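Local coordinates for protein phenylacetate-coenzyme A ligase (PDB 3LAX) that belongs to the AMP-binding enzyme family, of whose small C-terminal alpha/beta domain this fragment consists, at residues I7-E20 and Y33-M46. Numbering follows the deposited sequence.
Sequences IILKGVNIFPIQIE and YLITLETAESNDEM
M46, a selenomethionine, meets I7 with its terminal methyl, CE lying 3.5 Å from I7 CD1, and shows how one flexible residue can join several elements of a small alpha/beta domain. Its chain leaves the strand with CG anti to the backbone N (chi1 170°) and bends only at the last torsion, which brings the methyl to I7. There the two side chains cross at about a right angle; in one of its two modelled conformers, I14 CD1 reaches the same methyl tip to tip. At the bend, the selenium lies beside I19 CD1, and nearer the backbone CB receives L9 CD2 at 3.7 Å. The other branch of L9, CD1, lies 3.4 Å from D44 CB, the two side chains sliding past each other in opposite directions. I7 CD1 also touches L37 CD1. From the helix, I19 reaches I35 end to end as well, their CD1 atoms 3.6 Å apart, and P16 CB rests on the same I35 methyl.

Polar contacts mark the two ends of this apolar seam. At one, Y33 OH donates to E20 OE1 over 2.7 Å; the carboxylate oxygen lies at the ring edge, in its plane, and accepts through its anti lone pair. At the other, K10 bends at chi2 and passes across N43 to D44. The bridge from K10 NZ to D44 OD1 is long (3.6 Å) and doubtful, since K10 is modelled in two positions and NZ is pressed against D44 N; D44 OD2 has a cationic partner in R106. I78 of helix 60-78 touches I14, I19 and M46, extending the core. The 7-14 hairpin and the first turn of helix 16-24 thus pack on the antiparallel pair 32-40/43-52 of the mixed sheet, the alpha/beta core of this AMP-binding enzyme C-terminal domain.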
ATOM      1  N   ILE A   7      11.229  -4.110  -5.942  1.00 25.07           N
ATOM      2  CA  ILE A   7      11.837  -3.778  -4.672  1.00 25.11           C
ATOM      3  C   ILE A   7      12.181  -5.055  -3.935  1.00 24.35           C
ATOM      4  O   ILE A   7      11.717  -6.139  -4.283  1.00 25.21           O
ATOM      5  CB  ILE A   7      10.930  -2.891  -3.816  1.00 26.93           C
ATOM      6  CG1 ILE A   7       9.654  -3.636  -3.443  1.00 25.92           C
ATOM      7  CG2 ILE A   7      10.589  -1.623  -4.571  1.00 27.43           C
ATOM      8  CD1 ILE A   7       8.709  -2.841  -2.565  1.00 28.90           C
ATOM      9  N   ILE A   8      13.025  -4.927  -2.928  1.00 24.60           N
ATOM     10  CA  ILE A   8      13.417  -6.066  -2.115  0.50 26.19           C
ATOM     11  C   ILE A   8      13.202  -5.724  -0.650  1.00 27.26           C
ATOM     12  O   ILE A   8      13.713  -4.715  -0.161  1.00 29.68           O
ATOM     13  CB  ILE A   8      14.884  -6.439  -2.368  0.50 27.89           C
ATOM     14  CG1 ILE A   8      15.063  -6.893  -3.820  0.50 28.13           C
ATOM     15  CG2 ILE A   8      15.332  -7.524  -1.402  0.50 28.89           C
ATOM     16  CD1 ILE A   8      16.510  -7.101  -4.223  0.50 29.76           C
ATOM     17  N   LEU A   9      12.432  -6.554   0.041  1.00 26.84           N
ATOM     18  CA  LEU A   9      12.102  -6.310   1.436  1.00 29.07           C
ATOM     19  C   LEU A   9      12.287  -7.593   2.235  1.00 30.85           C
ATOM     20  O   LEU A   9      11.665  -8.611   1.930  1.00 28.87           O
ATOM     21  CB  LEU A   9      10.665  -5.808   1.551  1.00 29.29           C
ATOM     22  CG  LEU A   9      10.158  -5.518   2.960  1.00 29.76           C
ATOM     23  CD1 LEU A   9      10.836  -4.285   3.545  1.00 31.74           C
ATOM     24  CD2 LEU A   9       8.669  -5.321   2.912  1.00 30.17           C
ATOM     25  N   LYS A  10      13.132  -7.522   3.264  1.00 36.24           N
ATOM     26  CA  LYS A  10      13.482  -8.701   4.051  0.50 38.12           C
ATOM     27  C   LYS A  10      13.758  -9.932   3.181  1.00 37.81           C
ATOM     28  O   LYS A  10      13.227 -11.014   3.459  1.00 38.80           O
ATOM     29  CB  LYS A  10      12.370  -9.017   5.055  0.50 39.16           C
ATOM     30  CG  LYS A  10      12.688  -8.609   6.483  0.50 39.88           C
ATOM     31  CD  LYS A  10      13.332  -7.238   6.534  0.50 39.19           C
ATOM     32  CE  LYS A  10      13.769  -6.906   7.945  0.50 38.98           C
ATOM     33  NZ  LYS A  10      14.726  -5.768   7.978  0.50 38.82           N
ATOM     34  N   GLY A  11      14.562  -9.761   2.134  1.00 36.23           N
ATOM     35  CA  GLY A  11      14.936 -10.857   1.257  1.00 34.57           C
ATOM     36  C   GLY A  11      13.931 -11.196   0.173  1.00 30.71           C
ATOM     37  O   GLY A  11      14.231 -11.995  -0.711  1.00 31.16           O
ATOM     38  N   VAL A  12      12.748 -10.586   0.226  1.00 25.13           N
ATOM     39  CA  VAL A  12      11.664 -10.945  -0.683  1.00 21.87           C
ATOM     40  C   VAL A  12      11.523  -9.933  -1.818  1.00 19.84           C
ATOM     41  O   VAL A  12      11.306  -8.741  -1.577  1.00 20.84           O
ATOM     42  CB  VAL A  12      10.309 -11.060   0.070  1.00 20.47           C
ATOM     43  CG1 VAL A  12       9.186 -11.442  -0.890  1.00 21.19           C
ATOM     44  CG2 VAL A  12      10.410 -12.060   1.226  1.00 23.44           C
ATOM     45  N   ASN A  13      11.647 -10.403  -3.055  1.00 20.53           N
ATOM     46  CA  ASN A  13      11.460  -9.539  -4.211  1.00 23.05           C
ATOM     47  C   ASN A  13       9.979  -9.298  -4.425  1.00 22.22           C
ATOM     48  O   ASN A  13       9.191 -10.240  -4.469  1.00 22.69           O
ATOM     49  CB  ASN A  13      12.054 -10.166  -5.477  1.00 26.16           C
ATOM     50  CG  ASN A  13      13.560 -10.205  -5.459  1.00 30.74           C
ATOM     51  OD1 ASN A  13      14.207  -9.973  -6.481  1.00 38.95           O
ATOM     52  ND2 ASN A  13      14.132 -10.495  -4.300  1.00 34.34           N
ATOM     53  N   ILE A  14       9.607  -8.035  -4.574  1.00 20.01           N
ATOM     54  CA  ILE A  14       8.213  -7.645  -4.742  0.50 18.41           C
ATOM     55  C   ILE A  14       8.064  -6.659  -5.892  1.00 20.77           C
ATOM     56  O   ILE A  14       8.818  -5.691  -5.978  1.00 23.16           O
ATOM     57  CB  ILE A  14       7.688  -6.977  -3.456  0.50 14.62           C
ATOM     58  CG1 ILE A  14       7.696  -7.975  -2.299  0.50 12.56           C
ATOM     59  CG2 ILE A  14       6.285  -6.407  -3.659  0.50 15.40           C
ATOM     60  CD1 ILE A  14       7.444  -7.336  -0.959  0.50 12.36           C
ATOM     61  N   PHE A  15       7.094  -6.898  -6.764  1.00 20.96           N
ATOM     62  CA  PHE A  15       6.793  -5.966  -7.835  1.00 21.22           C
ATOM     63  C   PHE A  15       5.605  -5.116  -7.418  1.00 20.78           C
ATOM     64  O   PHE A  15       4.504  -5.627  -7.261  1.00 21.76           O
ATOM     65  CB  PHE A  15       6.490  -6.712  -9.134  1.00 25.81           C
ATOM     66  CG  PHE A  15       7.674  -7.400  -9.710  1.00 27.28           C
ATOM     67  CD1 PHE A  15       8.521  -6.731 -10.580  1.00 27.85           C
ATOM     68  CD2 PHE A  15       7.959  -8.709  -9.368  1.00 27.82           C
ATOM     69  CE1 PHE A  15       9.626  -7.362 -11.115  1.00 26.96           C
ATOM     70  CE2 PHE A  15       9.064  -9.349  -9.896  1.00 27.33           C
ATOM     71  CZ  PHE A  15       9.899  -8.672 -10.769  1.00 28.61           C
ATOM     72  N   PRO A  16       5.835  -3.814  -7.228  1.00 22.20           N
ATOM     73  CA  PRO A  16       4.761  -2.931  -6.766  1.00 23.52           C
ATOM     74  C   PRO A  16       3.531  -2.955  -7.671  1.00 20.70           C
ATOM     75  O   PRO A  16       2.427  -2.688  -7.188  1.00 18.90           O
ATOM     76  CB  PRO A  16       5.416  -1.545  -6.762  1.00 26.99           C
ATOM     77  CG  PRO A  16       6.889  -1.823  -6.599  1.00 28.80           C
ATOM     78  CD  PRO A  16       7.126  -3.109  -7.351  1.00 26.01           C
ATOM     79  N   ILE A  17       3.686  -3.290  -8.947  1.00 19.49           N
ATOM     80  CA  ILE A  17       2.512  -3.351  -9.805  1.00 19.17           C
ATOM     81  C   ILE A  17       1.492  -4.391  -9.284  1.00 17.83           C
ATOM     82  O   ILE A  17       0.287  -4.236  -9.490  1.00 20.06           O
ATOM     83  CB  ILE A  17       2.888  -3.602 -11.296  1.00 22.88           C
ATOM     84  CG1 ILE A  17       1.750  -3.172 -12.217  1.00 29.84           C
ATOM     85  CG2 ILE A  17       3.295  -5.056 -11.536  1.00 22.14           C
ATOM     86  CD1 ILE A  17       0.601  -4.136 -12.275  1.00 34.39           C
ATOM     87  N   GLN A  18       1.975  -5.446  -8.625  1.00 17.22           N
ATOM     88  CA  GLN A  18       1.156  -6.483  -7.975  0.50 18.16           C
ATOM     89  C   GLN A  18       0.182  -5.864  -6.984  1.00 17.87           C
ATOM     90  O   GLN A  18      -0.967  -6.273  -6.833  1.00 18.51           O
ATOM     91  CB  GLN A  18       2.059  -7.432  -7.156  0.50 17.84           C
ATOM     92  CG  GLN A  18       3.078  -8.293  -7.922  0.50 19.98           C
ATOM     93  CD  GLN A  18       3.935  -9.168  -6.990  0.50 22.14           C
ATOM     94  OE1 GLN A  18       3.538 -10.272  -6.604  0.50 24.74           O
ATOM     95  NE2 GLN A  18       5.117  -8.678  -6.640  0.50 23.27           N
ATOM     96  N   ILE A  19       0.711  -4.914  -6.227  1.00 16.22           N
ATOM     97  CA  ILE A  19      -0.061  -4.245  -5.188  1.00 15.39           C
ATOM     98  C   ILE A  19      -1.115  -3.356  -5.846  1.00 15.94           C
ATOM     99  O   ILE A  19      -2.291  -3.379  -5.473  1.00 16.51           O
ATOM    100  CB  ILE A  19       0.884  -3.418  -4.300  1.00 15.91           C
ATOM    101  CG1 ILE A  19       1.777  -4.362  -3.474  1.00 16.83           C
ATOM    102  CG2 ILE A  19       0.093  -2.471  -3.396  1.00 16.08           C
ATOM    103  CD1 ILE A  19       2.974  -3.703  -2.819  1.00 18.73           C
ATOM    104  N   GLU A  20      -0.683  -2.574  -6.829  1.00 16.00           N
ATOM    105  CA  GLU A  20      -1.580  -1.700  -7.573  1.00 17.93           C
ATOM    106  C   GLU A  20      -2.765  -2.469  -8.141  1.00 17.49           C
ATOM    107  O   GLU A  20      -3.911  -2.052  -8.019  1.00 18.69           O
ATOM    108  CB  GLU A  20      -0.804  -1.029  -8.709  1.00 19.62           C
ATOM    109  CG  GLU A  20      -1.602  -0.068  -9.548  1.00 20.52           C
ATOM    110  CD  GLU A  20      -0.743   0.559 -10.629  1.00 21.18           C
ATOM    111  OE1 GLU A  20       0.236   1.267 -10.292  1.00 21.96           O
ATOM    112  OE2 GLU A  20      -1.030   0.326 -11.814  1.00 23.97           O
ATOM    113  N   TYR A  33      -2.200   5.493  -4.428  1.00 15.35           N
ATOM    114  CA  TYR A  33      -1.659   4.761  -3.307  1.00 15.73           C
ATOM    115  C   TYR A  33      -0.187   5.131  -3.183  1.00 15.40           C
ATOM    116  O   TYR A  33       0.423   5.686  -4.120  1.00 17.58           O
ATOM    117  CB  TYR A  33      -1.798   3.253  -3.544  1.00 15.59           C
ATOM    118  CG  TYR A  33      -0.955   2.778  -4.708  1.00 15.46           C
ATOM    119  CD1 TYR A  33       0.296   2.235  -4.498  1.00 17.32           C
ATOM    120  CD2 TYR A  33      -1.411   2.891  -6.015  1.00 17.01           C
ATOM    121  CE1 TYR A  33       1.083   1.808  -5.564  1.00 18.73           C
ATOM    122  CE2 TYR A  33      -0.641   2.463  -7.086  1.00 18.67           C
ATOM    123  CZ  TYR A  33       0.607   1.931  -6.851  1.00 18.62           C
ATOM    124  OH  TYR A  33       1.392   1.515  -7.912  1.00 20.41           O
ATOM    125  N   LEU A  34       0.381   4.847  -2.022  1.00 14.33           N
ATOM    126  CA  LEU A  34       1.791   5.105  -1.788  1.00 15.40           C
ATOM    127  C   LEU A  34       2.346   4.007  -0.910  1.00 14.92           C
ATOM    128  O   LEU A  34       1.807   3.728   0.152  1.00 15.70           O
ATOM    129  CB  LEU A  34       1.972   6.451  -1.090  1.00 17.48           C
ATOM    130  CG  LEU A  34       3.418   6.818  -0.761  1.00 18.20           C
ATOM    131  CD1 LEU A  34       4.245   6.938  -2.035  1.00 19.18           C
ATOM    132  CD2 LEU A  34       3.459   8.110   0.051  1.00 20.96           C
ATOM    133  N   ILE A  35       3.407   3.363  -1.384  1.00 15.24           N
ATOM    134  CA  ILE A  35       4.067   2.316  -0.635  1.00 14.77           C
ATOM    135  C   ILE A  35       5.285   2.950   0.021  1.00 14.90           C
ATOM    136  O   ILE A  35       6.152   3.484  -0.670  1.00 16.14           O
ATOM    137  CB  ILE A  35       4.546   1.193  -1.581  1.00 14.78           C
ATOM    138  CG1 ILE A  35       3.369   0.569  -2.347  1.00 15.68           C
ATOM    139  CG2 ILE A  35       5.314   0.137  -0.821  1.00 16.43           C
ATOM    140  CD1 ILE A  35       3.806  -0.245  -3.581  1.00 17.55           C
ATOM    141  N   THR A  36       5.347   2.927   1.347  1.00 15.57           N
ATOM    142  CA  THR A  36       6.494   3.501   2.046  1.00 16.32           C
ATOM    143  C   THR A  36       7.304   2.402   2.715  1.00 16.48           C
ATOM    144  O   THR A  36       6.758   1.588   3.461  1.00 17.76           O
ATOM    145  CB  THR A  36       6.081   4.548   3.113  1.00 17.39           C
ATOM    146  OG1 THR A  36       5.379   5.624   2.481  1.00 20.49           O
ATOM    147  CG2 THR A  36       7.326   5.112   3.815  1.00 18.98           C
ATOM    148  N   LEU A  37       8.603   2.365   2.423  1.00 17.05           N
ATOM    149  CA  LEU A  37       9.502   1.384   3.019  1.00 18.44           C
ATOM    150  C   LEU A  37      10.377   2.112   4.020  1.00 22.15           C
ATOM    151  O   LEU A  37      10.976   3.140   3.703  1.00 22.91           O
ATOM    152  CB  LEU A  37      10.389   0.732   1.947  1.00 19.62           C
ATOM    153  CG  LEU A  37       9.619   0.086   0.787  1.00 20.37           C
ATOM    154  CD1 LEU A  37      10.544  -0.344  -0.350  1.00 23.63           C
ATOM    155  CD2 LEU A  37       8.776  -1.094   1.267  1.00 23.98           C
ATOM    156  N   GLU A  38      10.457   1.595   5.236  1.00 25.36           N
ATOM    157  CA  GLU A  38      11.347   2.211   6.202  1.00 30.40           C
ATOM    158  C   GLU A  38      11.959   1.197   7.141  1.00 33.04           C
ATOM    159  O   GLU A  38      11.549   0.040   7.179  1.00 32.96           O
ATOM    160  CB  GLU A  38      10.640   3.329   6.971  1.00 36.71           C
ATOM    161  CG  GLU A  38       9.283   2.961   7.514  1.00 39.75           C
ATOM    162  CD  GLU A  38       8.431   4.185   7.796  1.00 42.67           C
ATOM    163  OE1 GLU A  38       8.967   5.178   8.344  1.00 43.56           O
ATOM    164  OE2 GLU A  38       7.227   4.155   7.462  1.00 43.06           O
ATOM    165  N   THR A  39      12.972   1.639   7.873  1.00 35.11           N
ATOM    166  CA  THR A  39      13.622   0.793   8.849  1.00 37.63           C
ATOM    167  C   THR A  39      13.124   1.192  10.232  1.00 42.65           C
ATOM    168  O   THR A  39      13.421   2.281  10.716  1.00 42.95           O
ATOM    169  CB  THR A  39      15.147   0.923   8.752  1.00 35.26           C
ATOM    170  OG1 THR A  39      15.552   0.667   7.400  1.00 32.21           O
ATOM    171  CG2 THR A  39      15.836  -0.067   9.689  1.00 36.52           C
ATOM    172  N   ALA A  40      12.333   0.314  10.841  1.00 48.10           N
ATOM    173  CA  ALA A  40      11.799   0.542  12.180  1.00 52.19           C
ATOM    174  C   ALA A  40      12.657  -0.195  13.193  1.00 54.92           C
ATOM    175  O   ALA A  40      12.637  -1.426  13.253  1.00 55.49           O
ATOM    176  CB  ALA A  40      10.356   0.067  12.263  1.00 52.64           C
ATOM    177  N   GLU A  41      13.406   0.564  13.985  1.00 57.06           N
ATOM    178  CA  GLU A  41      14.362  -0.011  14.918  1.00 59.06           C
ATOM    179  C   GLU A  41      15.353  -0.870  14.155  1.00 60.03           C
ATOM    180  O   GLU A  41      16.257  -0.366  13.488  1.00 60.58           O
ATOM    181  CB  GLU A  41      13.654  -0.886  15.951  1.00 59.90           C
ATOM    182  CG  GLU A  41      12.447  -0.255  16.602  1.00 60.93           C
ATOM    183  CD  GLU A  41      11.453  -1.297  17.064  1.00 61.71           C
ATOM    184  OE1 GLU A  41      11.203  -2.253  16.296  1.00 61.18           O
ATOM    185  OE2 GLU A  41      10.923  -1.165  18.187  1.00 62.76           O
ATOM    186  N   SER A  42      15.151  -2.180  14.247  1.00 59.80           N
ATOM    187  CA  SER A  42      16.053  -3.152  13.650  1.00 58.76           C
ATOM    188  C   SER A  42      15.667  -3.516  12.220  1.00 56.32           C
ATOM    189  O   SER A  42      16.521  -3.582  11.336  1.00 55.76           O
ATOM    190  CB  SER A  42      16.079  -4.421  14.504  1.00 59.65           C
ATOM    191  OG  SER A  42      14.800  -5.035  14.528  1.00 60.35           O
ATOM    192  N   ASN A  43      14.379  -3.751  11.991  1.00 54.37           N
ATOM    193  CA  ASN A  43      13.946  -4.338  10.728  1.00 50.66           C
ATOM    194  C   ASN A  43      13.179  -3.403   9.796  1.00 45.03           C
ATOM    195  O   ASN A  43      12.873  -2.261  10.139  1.00 44.64           O
ATOM    196  CB  ASN A  43      13.135  -5.613  10.979  1.00 53.17           C
ATOM    197  CG  ASN A  43      11.722  -5.326  11.441  1.00 55.62           C
ATOM    198  OD1 ASN A  43      10.829  -6.161  11.290  1.00 57.24           O
ATOM    199  ND2 ASN A  43      11.508  -4.139  12.000  1.00 56.38           N
ATOM    200  N   ASP A  44      12.871  -3.913   8.611  1.00 39.70           N
ATOM    201  CA  ASP A  44      12.206  -3.132   7.582  1.00 35.24           C
ATOM    202  C   ASP A  44      10.703  -3.366   7.598  1.00 32.40           C
ATOM    203  O   ASP A  44      10.233  -4.485   7.813  1.00 34.45           O
ATOM    204  CB  ASP A  44      12.758  -3.493   6.205  1.00 33.94           C
ATOM    205  CG  ASP A  44      14.200  -3.069   6.020  1.00 35.25           C
ATOM    206  OD1 ASP A  44      14.715  -2.294   6.864  1.00 35.48           O
ATOM    207  OD2 ASP A  44      14.811  -3.513   5.022  1.00 34.18           O
ATOM    208  N   GLU A  45       9.955  -2.299   7.356  1.00 27.85           N
ATOM    209  CA  GLU A  45       8.507  -2.374   7.316  1.00 27.82           C
ATOM    210  C   GLU A  45       8.001  -1.766   6.017  1.00 24.08           C
ATOM    211  O   GLU A  45       8.590  -0.820   5.500  1.00 23.56           O
ATOM    212  CB  GLU A  45       7.900  -1.619   8.495  1.00 34.06           C
ATOM    213  CG  GLU A  45       7.779  -2.413   9.778  1.00 42.42           C
ATOM    214  CD  GLU A  45       6.794  -1.778  10.744  1.00 48.20           C
ATOM    215  OE1 GLU A  45       7.136  -0.743  11.358  1.00 50.87           O
ATOM    216  OE2 GLU A  45       5.670  -2.312  10.881  1.00 50.50           O
HETATM  217  N   MSE A  46       6.909  -2.315   5.497  1.00 21.84           N
HETATM  218  CA  MSE A  46       6.211  -1.726   4.367  1.00 18.27           C
HETATM  219  C   MSE A  46       4.861  -1.209   4.825  1.00 16.90           C
HETATM  220  O   MSE A  46       4.103  -1.944   5.444  1.00 18.12           O
HETATM  221  CB  MSE A  46       5.989  -2.756   3.252  1.00 20.05           C
HETATM  222  CG  MSE A  46       5.058  -2.252   2.154  1.00 20.52           C
HETATM  223 SE   MSE A  46       4.591  -3.518   0.751  0.70 26.21          SE
HETATM  224  CE  MSE A  46       6.323  -3.622  -0.079  1.00 24.42           C
TER